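Local coordinates for protein glycosyl transferase family 8 (PDB 5GVV) that transfers galactose from UDP-galactose to the terminal glucose of the already glycosylated serine-rich repeat protein PsrP, with manganese at its nucleotide site, at residues A[11-14]-A[15-18]; A[48-51]-A[52-55]; A[396-399]-A[400-404]; A[336-339]-A[340-343]; A[200-203]-A[204-208]. One frame throughout, in Å; residues are numbered along the deposited sequence.

Contact 1: residues A[11-14]-A[15-18]; sequences AGDY and AYIR. With UDP (uridine-5'-diphosphate), chain D.
D13 and Y16 meet in a tight local turn that joins the end of strand 6-11 to the start of helix 17-30 and wraps the uracil of UDP. Two backbone bonds close the turn: Y16 N donates to D13 O (2.9 Å) and I17 N to Y14 O (3.0 Å), each from well above the carbonyl plane. D13 OD1 accepts from UDP N3 at 2.7 Å, while the backbone D13 N donates to UDP O2 (3.2 Å), so one residue reads two adjacent positions of the base. Its CG stands between the backbone N and carbonyl carbon (chi1 61°), which turns the carboxylate toward A15 and the base; OD2 then lies 3.3 Å from A15 CB and takes a bond from a water that A15 N also holds. This is the nucleotide-binding loop after the first strand of a GT-A fold. The Y16 ring lies against the uracil, with UDP C2 3.6 Å above the ring plane and displaced toward its rim. Y16 is also the N-cap residue of the helix. Y14 CD1 packs on I17 CB at 3.9 Å, and Y14 OH bonds to W235 O of the second subunit.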
loop_
_atom_site.group_PDB
_atom_site.type_symbol
_atom_site.label_atom_id
_atom_site.label_comp_id
_atom_site.label_asym_id
_atom_site.label_seq_id
_atom_site.Cartn_x
_atom_site.Cartn_y
_atom_site.Cartn_z
ATOM N N ALA A 11 -6.211 -2.340 14.608
ATOM C CA ALA A 11 -7.496 -1.953 14.024
ATOM C C ALA A 11 -7.258 -0.956 12.898
ATOM O O ALA A 11 -6.627 0.081 13.110
ATOM C CB ALA A 11 -8.392 -1.340 15.081
ATOM N N GLY A 12 -7.754 -1.257 11.701
ATOM C CA GLY A 12 -7.545 -0.351 10.588
ATOM C C GLY A 12 -8.238 -0.774 9.312
ATOM O O GLY A 12 -8.579 -1.949 9.137
ATOM N N ASP A 13 -8.451 0.187 8.419
ATOM C CA ASP A 13 -9.087 -0.093 7.133
ATOM C C ASP A 13 -8.048 -0.374 6.053
ATOM O O ASP A 13 -6.849 -0.181 6.270
ATOM C CB ASP A 13 -9.995 1.071 6.714
ATOM C CG ASP A 13 -9.235 2.379 6.536
ATOM O OD1 ASP A 13 -8.272 2.630 7.292
ATOM O OD2 ASP A 13 -9.607 3.164 5.638
ATOM N N TYR A 14 -8.523 -0.818 4.890
ATOM C CA TYR A 14 -7.673 -1.171 3.756
ATOM C C TYR A 14 -6.843 0.022 3.286
ATOM O O TYR A 14 -5.725 -0.141 2.804
ATOM C CB TYR A 14 -8.563 -1.667 2.611
ATOM C CG TYR A 14 -7.857 -2.326 1.440
ATOM C CD1 TYR A 14 -6.595 -2.894 1.568
ATOM C CD2 TYR A 14 -8.476 -2.392 0.199
ATOM C CE1 TYR A 14 -5.967 -3.502 0.474
ATOM C CE2 TYR A 14 -7.862 -2.987 -0.886
ATOM C CZ TYR A 14 -6.613 -3.539 -0.746
ATOM O OH TYR A 14 -6.027 -4.134 -1.844
ATOM N N ALA A 15 -7.394 1.224 3.420
ATOM C CA ALA A 15 -6.694 2.424 2.973
ATOM C C ALA A 15 -5.449 2.661 3.816
ATOM O O ALA A 15 -4.529 3.357 3.394
ATOM C CB ALA A 15 -7.617 3.633 3.028
ATOM N N TYR A 16 -5.435 2.074 5.010
ATOM C CA TYR A 16 -4.317 2.208 5.937
ATOM C C TYR A 16 -3.448 0.946 5.907
ATOM O O TYR A 16 -2.611 0.742 6.789
ATOM C CB TYR A 16 -4.872 2.416 7.351
ATOM C CG TYR A 16 -4.208 3.500 8.177
ATOM C CD1 TYR A 16 -4.299 4.840 7.816
ATOM C CD2 TYR A 16 -3.526 3.185 9.345
ATOM C CE1 TYR A 16 -3.704 5.835 8.591
ATOM C CE2 TYR A 16 -2.927 4.171 10.121
ATOM C CZ TYR A 16 -3.021 5.490 9.738
ATOM O OH TYR A 16 -2.432 6.466 10.514
ATOM N N ILE A 17 -3.629 0.100 4.895
ATOM C CA ILE A 17 -2.923 -1.185 4.864
ATOM C C ILE A 17 -1.388 -1.063 4.905
ATOM O O ILE A 17 -0.718 -1.913 5.509
ATOM C CB ILE A 17 -3.378 -2.070 3.670
ATOM C CG1 ILE A 17 -2.956 -3.527 3.883
ATOM C CG2 ILE A 17 -2.835 -1.524 2.348
ATOM C CD1 ILE A 17 -3.705 -4.225 5.023
ATOM N N ARG A 18 -0.837 -0.010 4.293
ATOM C CA ARG A 18 0.617 0.184 4.273
ATOM C C ARG A 18 1.153 0.483 5.672
ATOM O O ARG A 18 2.279 0.109 6.009
ATOM C CB ARG A 18 1.028 1.305 3.304
ATOM C CG ARG A 18 0.984 0.911 1.827
ATOM C CD ARG A 18 1.435 2.049 0.917
ATOM N NE ARG A 18 2.859 2.342 1.061
ATOM C CZ ARG A 18 3.338 3.490 1.530
ATOM N NH1 ARG A 18 2.502 4.452 1.896
ATOM N NH2 ARG A 18 4.649 3.678 1.635
HETATM N N1 UDP D . -6.914 4.592 11.311
HETATM C C2 UDP D . -7.215 3.912 10.147
HETATM N N3 UDP D . -7.331 4.586 8.946
HETATM C C4 UDP D . -7.147 5.954 8.905
HETATM C C5 UDP D . -6.839 6.638 10.080
HETATM C C6 UDP D . -6.841 5.960 11.299
HETATM O O2 UDP D . -7.381 2.696 10.186
HETATM O O4 UDP D . -7.247 6.555 7.830
HETATM C "C1'" UDP D . -6.796 3.835 12.577
HETATM C "C2'" UDP D . -5.351 3.403 12.775
HETATM O "O2'" UDP D . -5.298 2.154 13.427
HETATM C "C3'" UDP D . -4.792 4.459 13.700
HETATM C "C4'" UDP D . -6.010 4.825 14.538
HETATM O "O4'" UDP D . -7.128 4.659 13.684
HETATM O "O3'" UDP D . -3.732 3.943 14.477
HETATM C "C5'" UDP D . -5.945 6.250 15.082
HETATM O "O5'" UDP D . -5.329 7.074 14.116
HETATM P PA UDP D . -3.999 7.877 14.521
HETATM O O1A UDP D . -2.999 6.862 14.910
HETATM O O2A UDP D . -3.531 8.715 13.392
HETATM O O3A UDP D . -4.420 8.803 15.777
HETATM P PB UDP D . -3.351 9.401 16.832
HETATM O O1B UDP D . -4.051 9.913 18.033
HETATM O O2B UDP D . -2.645 10.529 16.184
HETATM O O3B UDP D . -2.380 8.350 17.220
HETATM O O HOH W 1 -10.550 1.614 3.469
#

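Contact 2: residues A[48-51]-A[52-55]; sequences FSQI and RIYL
Y54 leans back on Q50 and I51, one turn earlier in helix 45-57. Its CB lies 3.3 Å from I51 O; with CG anti to the carbonyl carbon (chi1 -64°), the ring is sent back along the helix. There Q50 O sits 3.7 Å above the ring plane, over its centre. Farther out, Y54 CE1 meets Q50 NE2 at 3.4 Å, with the amide and ring planes 29° apart, and Y54 CE2 touches I51 CD1 at 3.7 Å. At the tip, Y54 OH lies 3.6 Å from Q50 CG. Q50 reaches the ring because its chain bends at chi2. The backbone beneath has the i to i+4 pattern of an alpha-helix: R52 N to F48 O and L55 N to I51 O are of normal length, whereas I53 N to S49 O and Y54 N to Q50 O are weak. R52 runs the other way, its NH2 4.0 Å from F48 CD1 and oblique to the F48 ring, the guanidinium and ring planes 14° apart, while its NE bonds to L62 O. The helix belongs to a beta-alpha-beta unit: F48 packs on strands 34-40 and 61-66, I51 and L55 on helix 17-30, and Y54 meets the ring of W255 of its own chain and L252 of the second subunit.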
loop_
_atom_site.group_PDB
_atom_site.type_symbol
_atom_site.label_atom_id
_atom_site.label_comp_id
_atom_site.label_asym_id
_atom_site.label_seq_id
_atom_site.Cartn_x
_atom_site.Cartn_y
_atom_site.Cartn_z
ATOM N N PHE A 48 -4.818 -11.372 3.967
ATOM C CA PHE A 48 -4.857 -12.166 5.189
ATOM C C PHE A 48 -4.266 -13.560 5.009
ATOM O O PHE A 48 -3.504 -14.016 5.860
ATOM C CB PHE A 48 -6.296 -12.290 5.697
ATOM C CG PHE A 48 -6.708 -11.185 6.619
ATOM C CD1 PHE A 48 -6.356 -11.225 7.961
ATOM C CD2 PHE A 48 -7.457 -10.115 6.150
ATOM C CE1 PHE A 48 -6.731 -10.210 8.825
ATOM C CE2 PHE A 48 -7.841 -9.093 7.003
ATOM C CZ PHE A 48 -7.478 -9.141 8.346
ATOM N N SER A 49 -4.616 -14.237 3.913
ATOM C CA SER A 49 -4.104 -15.586 3.664
ATOM C C SER A 49 -2.578 -15.675 3.701
ATOM O O SER A 49 -2.019 -16.553 4.367
ATOM C CB SER A 49 -4.638 -16.140 2.342
ATOM O OG SER A 49 -6.030 -16.374 2.430
ATOM N N GLN A 50 -1.908 -14.765 2.998
ATOM C CA GLN A 50 -0.449 -14.793 2.920
ATOM C C GLN A 50 0.224 -14.430 4.240
ATOM O O GLN A 50 1.156 -15.111 4.684
ATOM C CB GLN A 50 0.049 -13.853 1.821
ATOM C CG GLN A 50 1.559 -13.928 1.613
ATOM C CD GLN A 50 2.009 -15.300 1.140
ATOM O OE1 GLN A 50 1.785 -15.669 -0.010
ATOM N NE2 GLN A 50 2.636 -16.064 2.028
ATOM N N ILE A 51 -0.233 -13.344 4.855
ATOM C CA ILE A 51 0.385 -12.864 6.080
ATOM C C ILE A 51 0.147 -13.873 7.207
ATOM O O ILE A 51 0.999 -14.047 8.085
ATOM C CB ILE A 51 -0.162 -11.477 6.474
ATOM C CG1 ILE A 51 0.015 -10.480 5.327
ATOM C CG2 ILE A 51 0.523 -10.958 7.733
ATOM C CD1 ILE A 51 1.441 -10.396 4.800
ATOM N N ARG A 52 -1.006 -14.541 7.169
ATOM C CA ARG A 52 -1.338 -15.553 8.176
ATOM C C ARG A 52 -0.314 -16.681 8.166
ATOM O O ARG A 52 0.080 -17.174 9.217
ATOM C CB ARG A 52 -2.745 -16.120 7.947
ATOM C CG ARG A 52 -3.117 -17.262 8.888
ATOM C CD ARG A 52 -4.558 -17.708 8.693
ATOM N NE ARG A 52 -5.490 -16.630 9.004
ATOM C CZ ARG A 52 -6.353 -16.114 8.133
ATOM N NH1 ARG A 52 -6.423 -16.587 6.892
ATOM N NH2 ARG A 52 -7.158 -15.127 8.506
ATOM N N ILE A 53 0.122 -17.075 6.972
ATOM C CA ILE A 53 1.180 -18.073 6.833
ATOM C C ILE A 53 2.475 -17.617 7.502
ATOM O O ILE A 53 3.149 -18.408 8.171
ATOM C CB ILE A 53 1.468 -18.381 5.352
ATOM C CG1 ILE A 53 0.262 -19.070 4.708
ATOM C CG2 ILE A 53 2.715 -19.248 5.210
ATOM C CD1 ILE A 53 0.426 -19.355 3.222
ATOM N N TYR A 54 2.829 -16.347 7.314
ATOM C CA TYR A 54 4.033 -15.801 7.939
ATOM C C TYR A 54 3.937 -15.921 9.454
ATOM O O TYR A 54 4.878 -16.375 10.114
ATOM C CB TYR A 54 4.223 -14.329 7.563
ATOM C CG TYR A 54 4.453 -14.084 6.092
ATOM C CD1 TYR A 54 4.935 -15.092 5.262
ATOM C CD2 TYR A 54 4.191 -12.842 5.531
ATOM C CE1 TYR A 54 5.145 -14.866 3.910
ATOM C CE2 TYR A 54 4.389 -12.611 4.179
ATOM C CZ TYR A 54 4.868 -13.626 3.379
ATOM O OH TYR A 54 5.074 -13.392 2.031
ATOM N N LEU A 55 2.803 -15.497 10.003
ATOM C CA LEU A 55 2.608 -15.497 11.448
ATOM C C LEU A 55 2.697 -16.910 12.013
ATOM O O LEU A 55 3.313 -17.125 13.056
ATOM C CB LEU A 55 1.262 -14.864 11.814
ATOM C CG LEU A 55 1.291 -13.391 12.225
ATOM C CD1 LEU A 55 2.121 -13.213 13.480
ATOM C CD2 LEU A 55 1.849 -12.532 11.105
HETATM O O HOH W 2 -8.277 -15.101 4.578
#

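Contact 3: residues A[396-399]-A[400-404]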
loop_
_atom_site.group_PDB
_atom_site.type_symbol
_atom_site.label_atom_id
_atom_site.label_comp_id
_atom_site.label_asym_id
_atom_site.label_seq_id
_atom_site.Cartn_x
_atom_site.Cartn_y
_atom_site.Cartn_z
ATOM N N LYS A 396 -24.741 -33.905 8.088
ATOM C CA LYS A 396 -24.990 -34.843 7.000
ATOM C C LYS A 396 -24.564 -34.300 5.634
ATOM O O LYS A 396 -24.106 -35.060 4.775
ATOM C CB LYS A 396 -26.465 -35.269 6.987
ATOM C CG LYS A 396 -26.840 -36.157 8.175
ATOM C CD LYS A 396 -28.265 -36.661 8.082
ATOM C CE LYS A 396 -28.484 -37.856 9.008
ATOM N NZ LYS A 396 -28.032 -37.602 10.407
HETATM N N MSE A 397 -24.714 -32.998 5.416
HETATM C CA MSE A 397 -24.251 -32.439 4.147
HETATM C C MSE A 397 -22.740 -32.272 4.142
HETATM O O MSE A 397 -22.102 -32.378 3.089
HETATM C CB MSE A 397 -24.920 -31.111 3.801
HETATM C CG MSE A 397 -24.521 -30.643 2.388
HETATM SE SE MSE A 397 -25.294 -28.965 1.894
HETATM C CE MSE A 397 -27.107 -29.570 1.604
ATOM N N VAL A 398 -22.175 -32.002 5.317
ATOM C CA VAL A 398 -20.723 -31.942 5.470
ATOM C C VAL A 398 -20.121 -33.242 4.955
ATOM O O VAL A 398 -19.240 -33.233 4.094
ATOM C CB VAL A 398 -20.308 -31.743 6.936
ATOM C CG1 VAL A 398 -18.793 -31.804 7.082
ATOM C CG2 VAL A 398 -20.831 -30.419 7.464
ATOM N N ALA A 399 -20.628 -34.357 5.475
ATOM C CA ALA A 399 -20.196 -35.687 5.061
ATOM C C ALA A 399 -20.454 -35.926 3.574
ATOM O O ALA A 399 -19.639 -36.540 2.882
ATOM C CB ALA A 399 -20.897 -36.748 5.896
ATOM N N ALA A 400 -21.597 -35.450 3.090
ATOM C CA ALA A 400 -21.941 -35.574 1.678
ATOM C C ALA A 400 -20.904 -34.862 0.813
ATOM O O ALA A 400 -20.430 -35.409 -0.184
ATOM C CB ALA A 400 -23.323 -35.004 1.422
ATOM N N ILE A 401 -20.562 -33.637 1.194
ATOM C CA ILE A 401 -19.582 -32.855 0.447
ATOM C C ILE A 401 -18.206 -33.535 0.422
ATOM O O ILE A 401 -17.565 -33.606 -0.630
ATOM C CB ILE A 401 -19.483 -31.414 1.000
ATOM C CG1 ILE A 401 -20.780 -30.652 0.697
ATOM C CG2 ILE A 401 -18.300 -30.687 0.395
ATOM C CD1 ILE A 401 -20.925 -29.322 1.421
ATOM N N ARG A 402 -17.769 -34.053 1.569
ATOM C CA ARG A 402 -16.487 -34.757 1.648
ATOM C C ARG A 402 -16.419 -36.026 0.796
ATOM O O ARG A 402 -15.326 -36.474 0.435
ATOM C CB ARG A 402 -16.126 -35.068 3.104
ATOM C CG ARG A 402 -15.388 -33.926 3.790
ATOM C CD ARG A 402 -15.062 -34.214 5.242
ATOM N NE ARG A 402 -14.147 -33.204 5.780
ATOM C CZ ARG A 402 -14.436 -32.393 6.793
ATOM N NH1 ARG A 402 -15.614 -32.474 7.396
ATOM N NH2 ARG A 402 -13.543 -31.506 7.214
ATOM N N SER A 403 -17.575 -36.597 0.466
ATOM C CA SER A 403 -17.613 -37.802 -0.362
ATOM C C SER A 403 -17.197 -37.493 -1.801
ATOM O O SER A 403 -16.809 -38.394 -2.551
ATOM C CB SER A 403 -19.006 -38.446 -0.335
ATOM O OG SER A 403 -19.901 -37.792 -1.220
ATOM N N TYR A 404 -17.267 -36.220 -2.183
ATOM C CA TYR A 404 -16.892 -35.810 -3.535
ATOM C C TYR A 404 -15.392 -35.571 -3.674
ATOM O O TYR A 404 -14.878 -35.415 -4.787
ATOM C CB TYR A 404 -17.685 -34.572 -3.959
ATOM C CG TYR A 404 -19.133 -34.887 -4.234
ATOM C CD1 TYR A 404 -20.080 -34.830 -3.220
ATOM C CD2 TYR A 404 -19.552 -35.261 -5.505
ATOM C CE1 TYR A 404 -21.404 -35.127 -3.464
ATOM C CE2 TYR A 404 -20.872 -35.560 -5.759
ATOM C CZ TYR A 404 -21.791 -35.491 -4.736
ATOM O OH TYR A 404 -23.110 -35.790 -4.980
#
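Three regular i to i+4 bonds, A400 N to K396 O, I401 N to M397 O and R402 N to V398 O, carry helix 395-402 through this stretch, and a weak one from S403 N to A399 O follows. I401 N to M397 O, at 2.7 Å, is the shortest of these. Beside it the two side chains also touch: CG of M397, a selenomethionine, meets I401 CD1 at 4.0 Å. In I401, CG1 is anti to the carbonyl carbon (chi1 -68°), which turns it back over M397 O at 3.2 Å. V398 and R402 lie side by side and point the same way, with V398 CG1 3.3 Å from R402 NH1. The arginine chain is extended from CG to NE and carries its charge beyond the valine, where NE forms a salt bridge with E301. Near the last turn S403 OG donates to A400 O at 2.7 Å, tilted 16° from the carbonyl plane, and S403 N bonds to the same oxygen. M397 and I401 turn to strand 369-372, and V398 to helix 292-298. The arrangement is that of an amphipathic helix packed on the parallel sheet of an alpha/beta domain, far from the nucleotide site.

Contact 4: residues A[336-339]-A[340-343]; sequences LEQI and VIAS
L336 and V340 supply the apolar part of this contact, one turn apart on helix 333-342: L336 CD2 meets V340 CG2 at 3.8 Å. V340 CG2 points back along the helix, being anti to its own carbonyl carbon, and also rests 3.2 Å from L336 O. A second, looser pair is Q338 and I341, whose side chains run side by side in the same direction; the glutamine bends at chi2 (-52°), and its OE1 and NE2 are each 4.0 Å from I341 CD1. Among the backbone bonds, V340 N donates to L336 O at 2.9 Å, I341 N to E337 O at 3.1 Å and nearly straight (172°), and A342 N to Q338 O at 3.2 Å; A342 N also makes a weak bond to I339 O as the helix closes. From a side chain, S343 OG donates to I339 O at 2.7 Å, from above the carbonyl plane and 40° out of it, supplying a polar partner to a carbonyl of the last turn. Around the helix, E337 OE2 bonds to Y365 OH, and L336 and V340 press on F361 of helix 356-364. With L336 and I339 facing strands 278-283 and 302-307, this is a helix laid on the parallel sheet of a Rossmann-like alpha/beta domain.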
loop_
_atom_site.group_PDB
_atom_site.type_symbol
_atom_site.label_atom_id
_atom_site.label_comp_id
_atom_site.label_asym_id
_atom_site.label_seq_id
_atom_site.Cartn_x
_atom_site.Cartn_y
_atom_site.Cartn_z
ATOM N N LEU A 336 -20.921 -15.979 -13.760
ATOM C CA LEU A 336 -21.384 -17.145 -13.012
ATOM C C LEU A 336 -21.135 -18.424 -13.815
ATOM O O LEU A 336 -20.712 -19.439 -13.258
ATOM C CB LEU A 336 -22.873 -16.994 -12.672
ATOM C CG LEU A 336 -23.628 -18.012 -11.802
ATOM C CD1 LEU A 336 -24.457 -18.965 -12.641
ATOM C CD2 LEU A 336 -22.706 -18.784 -10.851
ATOM N N GLU A 337 -21.382 -18.377 -15.123
ATOM C CA GLU A 337 -21.169 -19.555 -15.966
ATOM C C GLU A 337 -19.725 -20.055 -15.895
ATOM O O GLU A 337 -19.487 -21.265 -15.828
ATOM C CB GLU A 337 -21.564 -19.279 -17.424
ATOM C CG GLU A 337 -21.257 -20.446 -18.366
ATOM C CD GLU A 337 -21.825 -20.269 -19.764
ATOM O OE1 GLU A 337 -21.863 -19.125 -20.270
ATOM O OE2 GLU A 337 -22.221 -21.289 -20.364
ATOM N N GLN A 338 -18.763 -19.129 -15.903
ATOM C CA GLN A 338 -17.354 -19.513 -15.866
ATOM C C GLN A 338 -16.977 -20.123 -14.518
ATOM O O GLN A 338 -16.138 -21.026 -14.450
ATOM C CB GLN A 338 -16.448 -18.318 -16.183
ATOM C CG GLN A 338 -16.603 -17.783 -17.608
ATOM C CD GLN A 338 -16.476 -18.878 -18.653
ATOM O OE1 GLN A 338 -15.500 -19.629 -18.663
ATOM N NE2 GLN A 338 -17.470 -18.986 -19.529
ATOM N N ILE A 339 -17.592 -19.626 -13.448
ATOM C CA ILE A 339 -17.364 -20.178 -12.113
ATOM C C ILE A 339 -17.939 -21.594 -12.013
ATOM O O ILE A 339 -17.319 -22.480 -11.421
ATOM C CB ILE A 339 -17.954 -19.268 -11.007
ATOM C CG1 ILE A 339 -17.256 -17.906 -11.027
ATOM C CG2 ILE A 339 -17.806 -19.909 -9.622
ATOM C CD1 ILE A 339 -17.850 -16.869 -10.081
ATOM N N VAL A 340 -19.114 -21.808 -12.599
ATOM C CA VAL A 340 -19.731 -23.134 -12.595
ATOM C C VAL A 340 -18.847 -24.159 -13.312
ATOM O O VAL A 340 -18.589 -25.241 -12.781
ATOM C CB VAL A 340 -21.143 -23.113 -13.218
ATOM C CG1 VAL A 340 -21.715 -24.524 -13.285
ATOM C CG2 VAL A 340 -22.068 -22.221 -12.397
ATOM N N ILE A 341 -18.375 -23.813 -14.507
ATOM C CA ILE A 341 -17.453 -24.668 -15.257
ATOM C C ILE A 341 -16.237 -25.053 -14.410
ATOM O O ILE A 341 -15.745 -26.180 -14.480
ATOM C CB ILE A 341 -16.973 -23.964 -16.548
ATOM C CG1 ILE A 341 -18.147 -23.722 -17.500
ATOM C CG2 ILE A 341 -15.885 -24.770 -17.249
ATOM C CD1 ILE A 341 -17.762 -22.930 -18.741
ATOM N N ALA A 342 -15.771 -24.112 -13.597
ATOM C CA ALA A 342 -14.588 -24.319 -12.764
ATOM C C ALA A 342 -14.869 -25.058 -11.452
ATOM O O ALA A 342 -13.934 -25.432 -10.737
ATOM C CB ALA A 342 -13.922 -22.986 -12.485
ATOM N N SER A 343 -16.143 -25.268 -11.125
ATOM C CA SER A 343 -16.491 -25.880 -9.842
ATOM C C SER A 343 -16.668 -27.395 -9.934
ATOM O O SER A 343 -16.805 -27.943 -11.029
ATOM C CB SER A 343 -17.745 -25.227 -9.265
ATOM O OG SER A 343 -17.556 -23.832 -9.116
#

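Contact 5: residues A[200-203]-A[204-208]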
loop_
_atom_site.group_PDB
_atom_site.type_symbol
_atom_site.label_atom_id
_atom_site.label_comp_id
_atom_site.label_asym_id
_atom_site.label_seq_id
_atom_site.Cartn_x
_atom_site.Cartn_y
_atom_site.Cartn_z
ATOM N N ILE A 200 6.904 10.331 19.386
ATOM C CA ILE A 200 7.803 11.145 18.583
ATOM C C ILE A 200 7.022 12.045 17.617
ATOM O O ILE A 200 7.555 13.029 17.094
ATOM C CB ILE A 200 8.785 10.239 17.808
ATOM C CG1 ILE A 200 10.005 11.027 17.328
ATOM C CG2 ILE A 200 8.082 9.530 16.656
ATOM C CD1 ILE A 200 11.038 11.260 18.413
ATOM N N GLY A 201 5.752 11.715 17.395
ATOM C CA GLY A 201 4.903 12.523 16.538
ATOM C C GLY A 201 4.568 13.870 17.161
ATOM O O GLY A 201 4.110 14.785 16.468
ATOM N N TYR A 202 4.808 14.000 18.465
ATOM C CA TYR A 202 4.515 15.241 19.183
ATOM C C TYR A 202 5.517 16.353 18.872
ATOM O O TYR A 202 5.317 17.501 19.284
ATOM C CB TYR A 202 4.465 14.988 20.696
ATOM C CG TYR A 202 4.063 16.198 21.525
ATOM C CD1 TYR A 202 2.810 16.784 21.374
ATOM C CD2 TYR A 202 4.934 16.749 22.460
ATOM C CE1 TYR A 202 2.436 17.883 22.131
ATOM C CE2 TYR A 202 4.572 17.851 23.215
ATOM C CZ TYR A 202 3.320 18.414 23.044
ATOM O OH TYR A 202 2.949 19.510 23.794
ATOM N N ASP A 203 6.581 16.016 18.141
ATOM C CA ASP A 203 7.648 16.974 17.829
ATOM C C ASP A 203 7.135 18.331 17.346
ATOM O O ASP A 203 7.570 19.375 17.840
ATOM C CB ASP A 203 8.610 16.389 16.790
ATOM C CG ASP A 203 9.614 15.424 17.400
ATOM O OD1 ASP A 203 9.513 15.145 18.616
ATOM O OD2 ASP A 203 10.497 14.936 16.657
ATOM N N TYR A 204 6.209 18.311 16.389
ATOM C CA TYR A 204 5.627 19.547 15.876
ATOM C C TYR A 204 4.892 20.286 16.984
ATOM O O TYR A 204 5.020 21.502 17.109
ATOM C CB TYR A 204 4.676 19.292 14.699
ATOM C CG TYR A 204 4.171 20.580 14.081
ATOM C CD1 TYR A 204 4.887 21.216 13.072
ATOM C CD2 TYR A 204 2.996 21.179 14.528
ATOM C CE1 TYR A 204 4.445 22.402 12.516
ATOM C CE2 TYR A 204 2.545 22.369 13.978
ATOM C CZ TYR A 204 3.272 22.971 12.971
ATOM O OH TYR A 204 2.832 24.155 12.425
ATOM N N GLY A 205 4.127 19.551 17.785
ATOM C CA GLY A 205 3.443 20.143 18.923
ATOM C C GLY A 205 4.420 20.727 19.930
ATOM O O GLY A 205 4.248 21.851 20.404
ATOM N N ALA A 206 5.459 19.962 20.244
ATOM C CA ALA A 206 6.451 20.388 21.226
ATOM C C ALA A 206 7.185 21.643 20.769
ATOM O O ALA A 206 7.433 22.557 21.560
ATOM C CB ALA A 206 7.434 19.269 21.495
ATOM N N ALA A 207 7.553 21.674 19.496
ATOM C CA ALA A 207 8.194 22.856 18.928
ATOM C C ALA A 207 7.223 24.040 18.880
ATOM O O ALA A 207 7.630 25.199 19.009
ATOM C CB ALA A 207 8.741 22.547 17.543
ATOM N N THR A 208 5.941 23.738 18.681
ATOM C CA THR A 208 4.887 24.750 18.705
ATOM C C THR A 208 4.796 25.418 20.082
ATOM O O THR A 208 4.839 26.650 20.202
ATOM C CB THR A 208 3.514 24.131 18.352
ATOM O OG1 THR A 208 3.521 23.656 16.999
ATOM C CG2 THR A 208 2.406 25.152 18.513
HETATM O O HOH W 3 5.782 15.876 14.499
HETATM O O HOH W 4 2.849 17.067 16.941
#
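The ring of Y202 lies beneath the first turn of helix 203-208, with the backbone on one of its faces: A206 N sits 3.7 Å above the plane over the ring centre, and G205 C 4.0 Å above it, displaced toward the rim. The ring thus packs on the opening turn of a helix in the GT-A domain, where the chain leaves a loop that runs close to the UDP and manganese site. CG of Y202 is anti to its backbone N (chi1 -176°), which swings the ring forward under the residues that follow. Y202 CE2 then touches A206 CB at 3.6 Å, while Y202 CE1 passes 4.1 Å from G205 CA, a close fit to a residue that has no side chain. A206 N, above the ring, donates to Y202 O at 2.6 Å, nearly along the C=O axis. The next bond of the helix runs from A207 N to D203 O at 2.8 Å. The D203 carboxylate makes a salt bridge with R242, and the side chain packs on L335 of the second subunit. On the loop side G201 shares backbone hydrogen bonding with H227, a manganese ligand. At the opening of the helix, where early N-H groups have no preceding turn to bond to, water takes over: one molecule links G201 O to Y204 N, another G201 O to G205 N. Further on, Y204 O accepts from both T208 N and T208 OG1, which arrive from opposite faces of its plane, the hydroxyl at 2.6 Å.

In the fold
The five contacts show how local helix chemistry varies with place. All are partly buried: contact 1 lies nearest the chain centre, about 10 Å away, and contacts 3, 4 and 5 some 30 Å from it. Contacts 1, 2 and 5 belong to the GT-A part of the chain, whereas contacts 3 and 4, with centres 20 Å apart, lie on helices packed against another, parallel sheet; only contact 3 touches no other chain. Contacts 1 and 5 both open helices. Contact 1 combines a bridging water with direct bonds to UDP, while the waters of contact 5 link a loop carbonyl to first-turn N-H groups. Contact 2 is mid-helix; contacts 3 and 4 mark helix ends, where serine hydroxyls bond to carbonyls.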